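Putative PadR-family transcriptional regulatory protein (Bacteroides fragilis, PDB 5H20) probably regulates transcription as a dimeric PadR-family factor, binding DNA through a winged helix-turn-helix domain. Local coordinates at residues M14-I19 against T54-D59. Numbering follows the deposited sequence. Where two conformers were deposited one is given.
Sequences MLEYCI and TRLKND
The carboxylate of Glu-16 and the guanidinium of Arg-55 meet obliquely, their planes 77° apart and their chains crossing at about a right angle. In one of two conformers of Arg-55, and so with some doubt, OE2 of Glu-16 lies 3.6 Å from CD of Arg-55, whereas NE of Arg-55 is 4.3 Å from OE2 of Glu-16. Because this oxygen stands well out of the guanidinium plane and no N-H points at it, the pair is neither a hydrogen bond nor a salt bridge; any attraction is probably electrostatic.

The apolar part of the contact centres on Leu-56, which sets its two methyls against different residues. CD2 of Leu-56 packs on the methylene stem of Glu-16, 4.1 Å from CB, and the two CG atoms of this pair are 4.0 Å apart. Glu-16 is extended beyond CG (chi2 161°), which carries the stem obliquely across Leu-56 and the carboxylate on to Arg-55. The other methyl, CD1 of Leu-56, fits against the fork of Ile-19, 4.0 Å from both its CG2 and its CD1. CG1 of Ile-19 lies anti to the carbonyl carbon and CG2 anti to the backbone N, which helps to set both branches around that methyl.

The axes of segments 14-19 and 54-58 approach to 11.1 Å and cross at -70°; mainly side chains bridge them, with backbone O of Glu-16 also 4.0 Å from CD1 of Leu-56, burying 186 Å². Helix 46-58 is probably the recognition helix of the winged helix-turn-helix domain. Ile-19 also packs on Leu-49 and Leu-53 of that helix, while Met-10 of the second subunit touches Glu-16. Leu-62 of strand 62-67, the first strand of the wing, meets both Ile-19 and Leu-56, joining helix 5-23, helix 46-58 and the hairpin in one core.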
loop_
_atom_site.group_PDB
_atom_site.type_symbol
_atom_site.label_atom_id
_atom_site.label_comp_id
_atom_site.label_asym_id
_atom_site.label_seq_id
_atom_site.Cartn_x
_atom_site.Cartn_y
_atom_site.Cartn_z
ATOM N N MET A 14 -4.079 1.395 0.148
ATOM C CA MET A 14 -4.854 0.224 0.576
ATOM C C MET A 14 -6.241 0.176 -0.093
ATOM O O MET A 14 -6.612 -0.846 -0.676
ATOM C CB MET A 14 -4.953 0.131 2.098
ATOM C CG MET A 14 -3.624 -0.067 2.827
ATOM S SD MET A 14 -2.805 -1.643 2.485
ATOM C CE MET A 14 -3.882 -2.777 3.363
ATOM N N LEU A 15 -6.963 1.295 -0.025
ATOM C CA LEU A 15 -8.279 1.448 -0.659
ATOM C C LEU A 15 -8.203 1.299 -2.190
ATOM O O LEU A 15 -9.038 0.614 -2.779
ATOM C CB LEU A 15 -8.932 2.776 -0.241
ATOM C CG LEU A 15 -9.466 2.894 1.204
ATOM C CD1 LEU A 15 -9.408 4.316 1.732
ATOM C CD2 LEU A 15 -10.887 2.364 1.309
ATOM N N GLU A 16 -7.184 1.901 -2.815
ATOM C CA GLU A 16 -6.956 1.765 -4.269
ATOM C C GLU A 16 -6.724 0.325 -4.713
ATOM O O GLU A 16 -7.208 -0.082 -5.773
ATOM C CB GLU A 16 -5.799 2.641 -4.745
ATOM C CG GLU A 16 -6.177 4.101 -4.956
ATOM C CD GLU A 16 -4.975 5.020 -4.966
ATOM O OE1 GLU A 16 -3.887 4.622 -4.464
ATOM O OE2 GLU A 16 -5.121 6.157 -5.450
ATOM N N TYR A 17 -5.978 -0.421 -3.899
ATOM C CA TYR A 17 -5.707 -1.836 -4.115
ATOM C C TYR A 17 -6.982 -2.657 -3.958
ATOM O O TYR A 17 -7.211 -3.594 -4.715
ATOM C CB TYR A 17 -4.623 -2.318 -3.142
ATOM C CG TYR A 17 -4.361 -3.804 -3.143
ATOM C CD1 TYR A 17 -3.415 -4.370 -4.003
ATOM C CD2 TYR A 17 -5.040 -4.652 -2.260
ATOM C CE1 TYR A 17 -3.164 -5.741 -3.994
ATOM C CE2 TYR A 17 -4.792 -6.020 -2.241
ATOM C CZ TYR A 17 -3.853 -6.557 -3.111
ATOM O OH TYR A 17 -3.610 -7.906 -3.088
ATOM N N CYS A 18 -7.789 -2.288 -2.969
ATOM C CA CYS A 18 -9.068 -2.925 -2.688
ATOM C C CYS A 18 -10.083 -2.740 -3.831
ATOM O O CYS A 18 -10.795 -3.685 -4.191
ATOM C CB CYS A 18 -9.624 -2.379 -1.373
ATOM S SG CYS A 18 -11.119 -3.209 -0.817
ATOM N N ILE A 19 -10.131 -1.529 -4.394
ATOM C CA ILE A 19 -10.961 -1.217 -5.563
ATOM C C ILE A 19 -10.548 -2.084 -6.775
ATOM O O ILE A 19 -11.410 -2.711 -7.425
ATOM C CB ILE A 19 -10.895 0.289 -5.940
ATOM C CG1 ILE A 19 -11.501 1.170 -4.851
ATOM C CG2 ILE A 19 -11.618 0.563 -7.257
ATOM C CD1 ILE A 19 -11.057 2.620 -4.929
ATOM N N THR A 54 -11.554 8.194 -9.666
ATOM C CA THR A 54 -11.084 9.241 -10.572
ATOM C C THR A 54 -9.553 9.184 -10.735
ATOM O O THR A 54 -9.065 9.238 -11.873
ATOM C CB THR A 54 -11.611 10.643 -10.141
ATOM O OG1 THR A 54 -13.041 10.658 -10.237
ATOM C CG2 THR A 54 -11.065 11.770 -11.028
ATOM N N ARG A 55 -8.829 9.020 -9.620
ATOM C CA ARG A 55 -7.364 8.925 -9.621
ATOM C C ARG A 55 -6.861 7.697 -10.396
ATOM O O ARG A 55 -5.911 7.790 -11.169
ATOM C CB ARG A 55 -6.829 8.912 -8.185
ATOM C CG ARG A 55 -5.437 9.496 -8.030
ATOM C CD ARG A 55 -5.060 9.623 -6.564
ATOM N NE ARG A 55 -6.080 10.334 -5.794
ATOM C CZ ARG A 55 -5.831 11.003 -4.675
ATOM N NH1 ARG A 55 -4.594 11.060 -4.205
ATOM N NH2 ARG A 55 -6.813 11.622 -4.032
ATOM N N LEU A 56 -7.517 6.553 -10.176
ATOM C CA LEU A 56 -7.191 5.294 -10.865
ATOM C C LEU A 56 -7.537 5.340 -12.363
ATOM O O LEU A 56 -6.765 4.821 -13.186
ATOM C CB LEU A 56 -7.851 4.086 -10.183
ATOM C CG LEU A 56 -7.418 3.640 -8.767
ATOM C CD1 LEU A 56 -8.563 2.952 -8.038
ATOM C CD2 LEU A 56 -6.185 2.742 -8.776
ATOM N N LYS A 57 -8.675 5.960 -12.712
ATOM C CA LYS A 57 -9.034 6.198 -14.125
ATOM C C LYS A 57 -8.011 7.097 -14.822
ATOM O O LYS A 57 -7.630 6.827 -15.964
ATOM C CB LYS A 57 -10.454 6.788 -14.281
ATOM C CG LYS A 57 -10.683 7.492 -15.620
ATOM C CD LYS A 57 -11.778 8.547 -15.591
ATOM C CE LYS A 57 -11.469 9.753 -14.709
ATOM N NZ LYS A 57 -11.138 10.959 -15.532
ATOM N N ASN A 58 -7.589 8.158 -14.129
ATOM C CA ASN A 58 -6.624 9.125 -14.663
ATOM C C ASN A 58 -5.258 8.521 -14.968
ATOM O O ASN A 58 -4.585 8.947 -15.901
ATOM C CB ASN A 58 -6.491 10.347 -13.741
ATOM C CG ASN A 58 -7.636 11.339 -13.906
ATOM O OD1 ASN A 58 -8.442 11.239 -14.834
ATOM N ND2 ASN A 58 -7.709 12.310 -13.004
ATOM N N ASP A 59 -4.873 7.518 -14.185
ATOM C CA ASP A 59 -3.657 6.752 -14.436
ATOM C C ASP A 59 -3.921 5.518 -15.328
ATOM O O ASP A 59 -3.059 4.646 -15.466
ATOM C CB ASP A 59 -2.986 6.359 -13.108
ATOM C CG ASP A 59 -1.546 5.896 -13.290
ATOM O OD1 ASP A 59 -0.845 6.420 -14.186
ATOM O OD2 ASP A 59 -1.109 4.998 -12.543
#